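Local coordinates for ABC-type transport system, sugar-family extracellular solute-binding protein (Peptoclostridium difficile 630, PDB 6HNI), which binds tyrosine in a closed form and has adhesive properties, probably delivering its ligand to an ABC transporter as a surface lipoprotein, at residues D60-N65 with D83-I88; Q200-L205 with S228-E233; A102-P107 with G129-G134. The protein carries 1 engineered substitution. One frame throughout, in Å; residues are numbered along the deposited sequence.

Contact 1: residues D60-N65 with D83-I88. With EDO (1,2-ethanediol), chain E.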
loop_
_atom_site.group_PDB
_atom_site.type_symbol
_atom_site.label_atom_id
_atom_site.label_comp_id
_atom_site.label_asym_id
_atom_site.label_seq_id
_atom_site.Cartn_x
_atom_site.Cartn_y
_atom_site.Cartn_z
ATOM N N ASP A 60 -21.090 2.180 15.295
ATOM C CA ASP A 60 -20.676 3.559 15.132
ATOM C C ASP A 60 -19.249 3.545 14.598
ATOM O O ASP A 60 -18.385 2.971 15.210
ATOM C CB ASP A 60 -20.662 4.289 16.458
ATOM C CG ASP A 60 -20.112 5.690 16.308
ATOM O OD1 ASP A 60 -20.907 6.549 15.895
ATOM O OD2 ASP A 60 -18.883 5.921 16.541
ATOM N N ILE A 61 -19.082 4.141 13.432
ATOM C CA ILE A 61 -17.747 4.233 12.808
ATOM C C ILE A 61 -17.196 5.659 13.017
ATOM O O ILE A 61 -17.810 6.624 12.570
ATOM C CB ILE A 61 -17.823 3.863 11.322
ATOM C CG1 ILE A 61 -18.346 2.428 11.107
ATOM C CG2 ILE A 61 -16.465 3.992 10.686
ATOM C CD1 ILE A 61 -18.525 2.047 9.642
ATOM N N ASP A 62 -16.023 5.760 13.669
ATOM C CA ASP A 62 -15.304 7.027 13.897
ATOM C C ASP A 62 -14.070 6.963 12.972
ATOM O O ASP A 62 -13.048 6.313 13.284
ATOM C CB ASP A 62 -14.902 7.056 15.373
ATOM C CG ASP A 62 -14.148 8.294 15.802
ATOM O OD1 ASP A 62 -13.859 9.168 14.952
ATOM O OD2 ASP A 62 -13.853 8.375 17.038
ATOM N N PHE A 63 -14.199 7.602 11.813
ATOM C CA PHE A 63 -13.112 7.659 10.826
ATOM C C PHE A 63 -12.181 8.847 11.096
ATOM O O PHE A 63 -12.642 10.003 11.251
ATOM C CB PHE A 63 -13.692 7.794 9.424
ATOM C CG PHE A 63 -12.631 7.993 8.368
ATOM C CD1 PHE A 63 -11.853 6.913 7.954
ATOM C CD2 PHE A 63 -12.385 9.225 7.832
ATOM C CE1 PHE A 63 -10.831 7.051 7.033
ATOM C CE2 PHE A 63 -11.337 9.412 6.893
ATOM C CZ PHE A 63 -10.584 8.309 6.488
ATOM N N GLN A 64 -10.887 8.551 11.109
ATOM C CA GLN A 64 -9.838 9.564 11.360
ATOM C C GLN A 64 -8.702 9.404 10.367
ATOM O O GLN A 64 -8.123 8.328 10.213
ATOM C CB GLN A 64 -9.277 9.459 12.775
ATOM C CG GLN A 64 -10.295 9.658 13.889
ATOM C CD GLN A 64 -10.738 11.090 14.051
ATOM O OE1 GLN A 64 -9.944 12.001 13.837
ATOM N NE2 GLN A 64 -11.972 11.318 14.539
ATOM N N ASN A 65 -8.413 10.501 9.676
ATOM C CA ASN A 65 -7.338 10.595 8.676
ATOM C C ASN A 65 -6.214 11.440 9.292
ATOM O O ASN A 65 -6.443 12.547 9.756
ATOM C CB ASN A 65 -7.915 11.224 7.434
ATOM C CG ASN A 65 -6.922 11.353 6.271
ATOM O OD1 ASN A 65 -5.723 11.137 6.395
ATOM N ND2 ASN A 65 -7.442 11.738 5.122
ATOM N N ASP A 83 -10.925 6.230 24.318
ATOM C CA ASP A 83 -12.346 6.113 23.987
ATOM C C ASP A 83 -12.873 4.710 24.261
ATOM O O ASP A 83 -14.084 4.516 24.281
ATOM C CB ASP A 83 -12.647 6.320 22.487
ATOM C CG ASP A 83 -12.597 7.773 22.019
ATOM O OD1 ASP A 83 -12.562 8.708 22.874
ATOM O OD2 ASP A 83 -12.611 7.970 20.739
ATOM N N LYS A 84 -12.016 3.718 24.448
ATOM C CA LYS A 84 -12.453 2.322 24.659
ATOM C C LYS A 84 -13.246 1.766 23.476
ATOM O O LYS A 84 -14.294 1.100 23.655
ATOM C CB LYS A 84 -13.188 2.167 26.023
ATOM C CG LYS A 84 -12.384 2.671 27.219
ATOM C CD LYS A 84 -13.121 2.642 28.549
ATOM C CE LYS A 84 -12.173 3.004 29.675
ATOM N NZ LYS A 84 -12.820 3.833 30.707
ATOM N N LYS A 85 -12.776 1.992 22.255
ATOM C CA LYS A 85 -13.356 1.418 21.067
ATOM C C LYS A 85 -13.412 -0.108 21.212
ATOM O O LYS A 85 -12.575 -0.731 21.866
ATOM C CB LYS A 85 -12.517 1.720 19.838
ATOM C CG LYS A 85 -12.447 3.185 19.432
ATOM C CD LYS A 85 -13.784 3.866 19.218
ATOM C CE LYS A 85 -13.578 5.256 18.679
ATOM N NZ LYS A 85 -14.828 6.016 18.604
ATOM N N ASP A 86 -14.415 -0.703 20.588
ATOM C CA ASP A 86 -14.494 -2.158 20.539
ATOM C C ASP A 86 -13.551 -2.823 19.537
ATOM O O ASP A 86 -13.146 -3.961 19.703
ATOM C CB ASP A 86 -15.950 -2.546 20.232
ATOM C CG ASP A 86 -16.927 -2.106 21.321
ATOM O OD1 ASP A 86 -16.799 -2.706 22.388
ATOM O OD2 ASP A 86 -17.717 -1.133 21.084
ATOM N N LEU A 87 -13.174 -2.048 18.514
ATOM C CA LEU A 87 -12.328 -2.536 17.425
ATOM C C LEU A 87 -11.690 -1.308 16.788
ATOM O O LEU A 87 -12.326 -0.297 16.585
ATOM C CB LEU A 87 -13.186 -3.261 16.377
ATOM C CG LEU A 87 -12.510 -3.629 15.045
ATOM C CD1 LEU A 87 -11.493 -4.685 15.291
ATOM C CD2 LEU A 87 -13.556 -4.145 14.051
ATOM N N ILE A 88 -10.408 -1.484 16.433
ATOM C CA ILE A 88 -9.672 -0.480 15.617
ATOM C C ILE A 88 -9.277 -1.082 14.278
ATOM O O ILE A 88 -8.770 -2.190 14.253
ATOM C CB ILE A 88 -8.429 -0.033 16.376
ATOM C CG1 ILE A 88 -8.811 0.743 17.624
ATOM C CG2 ILE A 88 -7.546 0.877 15.463
ATOM C CD1 ILE A 88 -7.676 0.948 18.606
HETATM C C1 EDO E . -5.019 14.146 2.424
HETATM O O1 EDO E . -5.445 12.930 3.112
HETATM C C2 EDO E . -3.644 14.663 2.869
HETATM O O2 EDO E . -3.668 15.976 3.433
HETATM O O HOH W 1 -16.836 4.722 17.160
HETATM O O HOH W 2 -11.739 9.278 18.372
#
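Two torsion patterns bring Asp-62 and Lys-85 together. In Asp-62, CG lies anti to the backbone N (chi1 -180°), a torsion that carries OD2 to the ammonium group of Lys-85. The lysine chain bends at chi2 (-55°) and then runs extended to its end, crossing the aspartate at about a right angle. NZ meets OD2 of Asp-62 at 3.0 Å, a hydrogen-bonded salt bridge that uses the anti lone pair of that oxygen. The other carboxylate oxygen has a different task: OD1 of Asp-62 takes a bond of 2.9 Å from NE2 of Gln-64 on its syn side. This bond is nearly straight, at 176°, and OD1 lies in the amide plane of the glutamine. With one oxygen gripped by an ammonium and the other by an amide, the carboxylate is fixed in rotation.

A second acid joins the cluster. Asp-83 OD2 stands 3.6 Å from Lys-85 NZ, a long salt bridge, and 3.9 Å from Asp-62 OD2. Water 2 donates to both of these oxygens, at 2.7 Å to Asp-62 OD2 and 2.8 Å to Asp-83 OD2, and together with the shared lysine would offset their mutual repulsion. The stronger polar partner of Asp-83 is Lys-79, which pairs with OD1. Lys-85 NZ also donates to water 1, at 2.8 Å. Phe-80 of helix 70-82 touches both Asp-62 and Lys-85, placing an aromatic side chain beside the bridge.

The backbones stay well apart, because strand 24-30 runs between strands 59-65 and 87-91 in the parallel sheet. The salt bridge therefore links the first strand of a beta-alpha-beta crossover to the loop that leads from its helix, 70-82, into its second strand, as in the Rossmann-like lobes of periplasmic-binding-protein folds.

Contact 2: residues Q200-L205 with S228-E233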
loop_
_atom_site.group_PDB
_atom_site.type_symbol
_atom_site.label_atom_id
_atom_site.label_comp_id
_atom_site.label_asym_id
_atom_site.label_seq_id
_atom_site.Cartn_x
_atom_site.Cartn_y
_atom_site.Cartn_z
ATOM N N GLN A 200 13.941 16.867 -5.908
ATOM C CA GLN A 200 15.375 16.665 -6.180
ATOM C C GLN A 200 15.711 15.158 -6.254
ATOM O O GLN A 200 16.614 14.742 -6.973
ATOM C CB GLN A 200 16.174 17.348 -5.099
ATOM C CG GLN A 200 17.652 17.423 -5.398
ATOM C CD GLN A 200 18.371 16.161 -5.027
ATOM O OE1 GLN A 200 17.905 15.397 -4.165
ATOM N NE2 GLN A 200 19.551 15.941 -5.660
ATOM N N GLY A 201 14.941 14.332 -5.534
ATOM C CA GLY A 201 15.174 12.915 -5.570
ATOM C C GLY A 201 14.927 12.295 -6.921
ATOM O O GLY A 201 15.787 11.593 -7.447
ATOM N N ILE A 202 13.739 12.517 -7.494
ATOM C CA ILE A 202 13.480 12.014 -8.837
ATOM C C ILE A 202 14.402 12.691 -9.876
ATOM O O ILE A 202 14.917 12.029 -10.762
ATOM C CB ILE A 202 11.983 12.025 -9.246
ATOM C CG1 ILE A 202 11.691 11.366 -10.594
ATOM C CG2 ILE A 202 11.402 13.418 -9.242
ATOM C CD1 ILE A 202 12.106 9.908 -10.720
ATOM N N SER A 203 14.629 13.979 -9.720
ATOM C CA SER A 203 15.469 14.711 -10.664
ATOM C C SER A 203 16.886 14.150 -10.710
ATOM O O SER A 203 17.485 14.065 -11.794
ATOM C CB SER A 203 15.455 16.182 -10.309
ATOM O OG SER A 203 14.167 16.735 -10.404
ATOM N N SER A 204 17.392 13.724 -9.561
ATOM C CA SER A 204 18.737 13.181 -9.423
ATOM C C SER A 204 18.901 11.792 -10.044
ATOM O O SER A 204 20.044 11.364 -10.366
ATOM C CB SER A 204 19.133 13.120 -7.931
ATOM O OG SER A 204 18.589 12.008 -7.246
ATOM N N LEU A 205 17.794 11.065 -10.158
ATOM C CA LEU A 205 17.781 9.738 -10.803
ATOM C C LEU A 205 17.783 9.818 -12.338
ATOM O O LEU A 205 18.200 8.860 -12.996
ATOM C CB LEU A 205 16.623 8.918 -10.284
ATOM C CG LEU A 205 16.742 8.484 -8.835
ATOM C CD1 LEU A 205 15.417 7.851 -8.370
ATOM C CD2 LEU A 205 17.875 7.511 -8.662
ATOM N N SER A 228 5.587 11.366 -11.606
ATOM C CA SER A 228 5.134 11.100 -12.961
ATOM C C SER A 228 5.530 12.218 -13.948
ATOM O O SER A 228 6.044 11.952 -15.038
ATOM C CB SER A 228 3.599 10.909 -12.998
ATOM O OG SER A 228 3.118 10.881 -14.340
ATOM N N LYS A 229 5.273 13.451 -13.562
ATOM C CA LYS A 229 5.509 14.587 -14.433
ATOM C C LYS A 229 7.000 14.656 -14.811
ATOM O O LYS A 229 7.356 14.769 -15.995
ATOM C CB LYS A 229 5.047 15.889 -13.751
ATOM C CG LYS A 229 4.993 17.072 -14.662
ATOM C CD LYS A 229 3.751 17.148 -15.508
ATOM C CE LYS A 229 3.855 18.386 -16.386
ATOM N NZ LYS A 229 2.609 18.586 -17.152
ATOM N N ILE A 230 7.871 14.578 -13.810
ATOM C CA ILE A 230 9.314 14.662 -14.070
ATOM C C ILE A 230 9.832 13.408 -14.805
ATOM O O ILE A 230 10.661 13.483 -15.728
ATOM C CB ILE A 230 10.107 14.915 -12.769
ATOM C CG1 ILE A 230 9.746 16.307 -12.214
ATOM C CG2 ILE A 230 11.617 14.839 -12.998
ATOM C CD1 ILE A 230 10.131 16.566 -10.792
ATOM N N ALA A 231 9.366 12.234 -14.403
ATOM C CA ALA A 231 9.827 11.016 -15.065
ATOM C C ALA A 231 9.439 10.987 -16.539
ATOM O O ALA A 231 10.262 10.634 -17.402
ATOM C CB ALA A 231 9.272 9.787 -14.359
ATOM N N THR A 232 8.193 11.339 -16.825
ATOM C CA THR A 232 7.628 11.231 -18.147
ATOM C C THR A 232 8.283 12.255 -19.082
ATOM O O THR A 232 8.533 11.958 -20.250
ATOM C CB THR A 232 6.090 11.368 -18.119
ATOM O OG1 THR A 232 5.577 10.403 -17.204
ATOM C CG2 THR A 232 5.480 11.091 -19.472
ATOM N N GLU A 233 8.559 13.448 -18.572
ATOM C CA GLU A 233 9.300 14.484 -19.339
ATOM C C GLU A 233 10.692 14.019 -19.789
ATOM O O GLU A 233 11.143 14.364 -20.867
ATOM C CB GLU A 233 9.410 15.791 -18.531
ATOM C CG GLU A 233 8.149 16.625 -18.635
ATOM C CD GLU A 233 8.236 18.041 -18.094
ATOM O OE1 GLU A 233 9.317 18.471 -17.639
ATOM O OE2 GLU A 233 7.186 18.731 -18.131
#
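Ile-230 and Ile-202 carry this contact, burying 59 and 54 Å² respectively, and Ser-203 adds 21 Å² at its border. The two isoleucines meet through methyl groups: CG2 of Ile-202 lies 3.7 Å from CD1 of Ile-230 and 4.0 Å from CG2 of the same residue. A single branch of Ile-202 thus touches both ends of the forked Ile-230 side chain, and the two side chains lie alongside each other, pointing opposite ways. The torsions account for this choice of branch. Ile-202 sends CG1 anti to its backbone N (chi1 -174°), leaving CG2 as the group that meets the neighbouring helix. In Ile-230, CG1 is instead anti to the carbonyl carbon (chi1 -66°), and its extended second torsion brings CD1 to the Ile-202 methyl.

Ser-203 approaches the same side chain from the next position of its helix. Its OG hydrogen-bonds to the backbone O of Asn-199, one turn earlier, and meets Ile-230 by van der Waals contact, 4.1 Å from CD1 of that residue. No hydrogen bond joins the two segments. The nearest CA atoms, those of Ser-203 and Ile-230, are 7.0 Å apart, so the helices come near enough here for a serine hydroxyl to reach van der Waals range of the isoleucine.

On the sheet side, Ile-202 also touches Leu-212 of strand 211-214, which extends the apolar contact to the sheet. Helices 198-205 and 224-233 alternate along the chain with the parallel strands 186-192, 211-214 and 238-240. Their hydrophobic seam is the helix-to-helix packing expected of successive beta-alpha units in a Rossmann-like lobe.

Contact 3: residues A102-P107 with G129-G134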
loop_
_atom_site.group_PDB
_atom_site.type_symbol
_atom_site.label_atom_id
_atom_site.label_comp_id
_atom_site.label_asym_id
_atom_site.label_seq_id
_atom_site.Cartn_x
_atom_site.Cartn_y
_atom_site.Cartn_z
ATOM N N ALA A 102 -0.484 2.208 21.002
ATOM C CA ALA A 102 -1.512 2.814 21.856
ATOM C C ALA A 102 -2.253 1.812 22.749
ATOM O O ALA A 102 -2.637 2.176 23.841
ATOM C CB ALA A 102 -2.516 3.579 21.040
ATOM N N THR A 103 -2.441 0.592 22.253
ATOM C CA THR A 103 -3.227 -0.421 22.991
ATOM C C THR A 103 -2.794 -1.854 22.656
ATOM O O THR A 103 -2.624 -2.202 21.498
ATOM C CB THR A 103 -4.744 -0.236 22.706
ATOM O OG1 THR A 103 -5.496 -1.201 23.488
ATOM C CG2 THR A 103 -5.103 -0.402 21.294
ATOM N N LYS A 104 -2.690 -2.678 23.701
ATOM C CA LYS A 104 -2.432 -4.116 23.526
ATOM C C LYS A 104 -3.673 -4.916 23.882
ATOM O O LYS A 104 -3.634 -6.136 23.837
ATOM C CB LYS A 104 -1.259 -4.619 24.362
ATOM C CG LYS A 104 0.084 -3.947 24.103
ATOM C CD LYS A 104 0.665 -4.250 22.741
ATOM C CE LYS A 104 2.063 -3.621 22.604
ATOM N NZ LYS A 104 1.901 -2.140 22.706
ATOM N N ASP A 105 -4.775 -4.224 24.158
ATOM C CA ASP A 105 -6.043 -4.892 24.607
ATOM C C ASP A 105 -7.186 -4.855 23.596
ATOM O O ASP A 105 -7.911 -5.837 23.450
ATOM C CB ASP A 105 -6.534 -4.295 25.921
ATOM C CG ASP A 105 -5.480 -4.372 27.011
ATOM O OD1 ASP A 105 -4.839 -5.448 27.157
ATOM O OD2 ASP A 105 -5.255 -3.363 27.713
ATOM N N ILE A 106 -7.398 -3.725 22.946
ATOM C CA ILE A 106 -8.450 -3.584 21.955
ATOM C C ILE A 106 -8.007 -4.330 20.697
ATOM O O ILE A 106 -6.874 -4.129 20.204
ATOM C CB ILE A 106 -8.718 -2.104 21.640
ATOM C CG1 ILE A 106 -9.137 -1.322 22.889
ATOM C CG2 ILE A 106 -9.691 -1.895 20.462
ATOM C CD1 ILE A 106 -9.273 0.163 22.670
ATOM N N PRO A 107 -8.842 -5.134 20.048
ATOM C CA PRO A 107 -8.446 -5.792 18.824
ATOM C C PRO A 107 -8.202 -4.775 17.719
ATOM O O PRO A 107 -8.984 -3.842 17.532
ATOM C CB PRO A 107 -9.625 -6.725 18.479
ATOM C CG PRO A 107 -10.715 -6.181 19.262
ATOM C CD PRO A 107 -10.221 -5.585 20.487
ATOM N N GLY A 129 -0.565 -14.003 17.833
ATOM C CA GLY A 129 -0.084 -14.031 19.190
ATOM C C GLY A 129 -0.061 -12.683 19.895
ATOM O O GLY A 129 0.601 -12.538 20.924
ATOM N N THR A 130 -0.782 -11.720 19.312
ATOM C CA THR A 130 -0.911 -10.341 19.781
ATOM C C THR A 130 -2.388 -9.953 19.581
ATOM O O THR A 130 -3.202 -10.782 19.130
ATOM C CB THR A 130 -0.009 -9.347 18.968
ATOM O OG1 THR A 130 -0.488 -9.283 17.627
ATOM C CG2 THR A 130 1.455 -9.788 18.982
ATOM N N ASN A 131 -2.723 -8.707 19.851
ATOM C CA ASN A 131 -4.047 -8.178 19.589
ATOM C C ASN A 131 -4.290 -7.700 18.158
ATOM O O ASN A 131 -5.214 -6.940 17.897
ATOM C CB ASN A 131 -4.450 -7.076 20.586
ATOM C CG ASN A 131 -3.509 -5.845 20.566
ATOM O OD1 ASN A 131 -2.301 -6.021 20.676
ATOM N ND2 ASN A 131 -4.074 -4.650 20.557
ATOM N N VAL A 132 -3.430 -8.131 17.231
ATOM C CA VAL A 132 -3.482 -7.680 15.846
ATOM C C VAL A 132 -3.676 -8.835 14.864
ATOM O O VAL A 132 -2.993 -9.834 14.964
ATOM C CB VAL A 132 -2.159 -6.965 15.443
ATOM C CG1 VAL A 132 -2.280 -6.426 14.037
ATOM C CG2 VAL A 132 -1.893 -5.848 16.446
ATOM N N SER A 133 -4.586 -8.666 13.906
ATOM C CA SER A 133 -4.658 -9.511 12.722
ATOM C C SER A 133 -5.164 -8.673 11.556
ATOM O O SER A 133 -5.170 -7.427 11.649
ATOM C CB SER A 133 -5.507 -10.761 12.937
ATOM O OG SER A 133 -5.308 -11.618 11.811
ATOM N N GLY A 134 -5.487 -9.288 10.428
ATOM C CA GLY A 134 -6.023 -8.605 9.297
ATOM C C GLY A 134 -5.438 -9.101 7.999
ATOM O O GLY A 134 -5.234 -10.261 7.806
#
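One amide nitrogen holding two carbonyls of the same loop is what sets this contact apart. ND2 of Asn-131 donates to O of Thr-103 at 3.0 Å and to O of Ile-106 at 2.9 Å. The two bonds are not equivalent. The bond to Ile-106 is almost straight (171°) and the acceptor lies in the asparagine amide plane, although the donor is tilted from the carbonyl plane. That to Thr-103 is less straight, and ND2 comes in above the carbonyl plane and off its lone pairs. Asn-131 reaches the loop with CG placed between its own backbone N and carbonyl carbon (chi1 61°). Its side chain is thereby set against the backbone of Lys-104, whose O lies 3.3 Å from CG of Asn-131.

OD1 of Asn-131 is 3.4 Å from O of Lys-104, and both are acceptors. In the conformer given, the ammonium group of Lys-104 bonds to O of Phe-100 and makes a cation-pi contact with the ring of that residue. On the backbone, CA of Pro-107 makes a CH...O contact of 3.6 Å with O of Asn-131.

The loop has its own brace as well. OG1 of Thr-103 accepts from N of Asp-105 and from N of Ile-106, each at 3.2 Å, forming an ST turn and an ST motif. This closes the loop from within, while Asn-131 clamps its carbonyls from outside.

Asn-131 also touches Phe-100 of helix 93-102 and Ile-108 of strand 108-113, and its backbone pairs with that of Ile-108. The contact thus ties the turn between helix 93-102 and strand 108-113 to the start of the adjoining parallel edge strand 132-136.

Contacts 1 and 3 belong to the same five-stranded parallel sheet, with centres 14 Å apart. They touch directly: N of Ile-88 lies 3.0 Å from O of Pro-107, a probable hydrogen bond where the loop before strand 108-113 meets strand 87-91, and O of Lys-85 packs 3.4 Å from CG2 of Ile-106. Contact 2 lies across the chain's centre, in the lobe built on the four-stranded sheet; its centre is 39 Å from that of contact 1 and 40 Å from that of contact 3. The centre of each contact is about 21 Å from the centre of the chain. Tyrosine is bound between the two lobes; contacts 1 and 3 lie in one and contact 2 in the other.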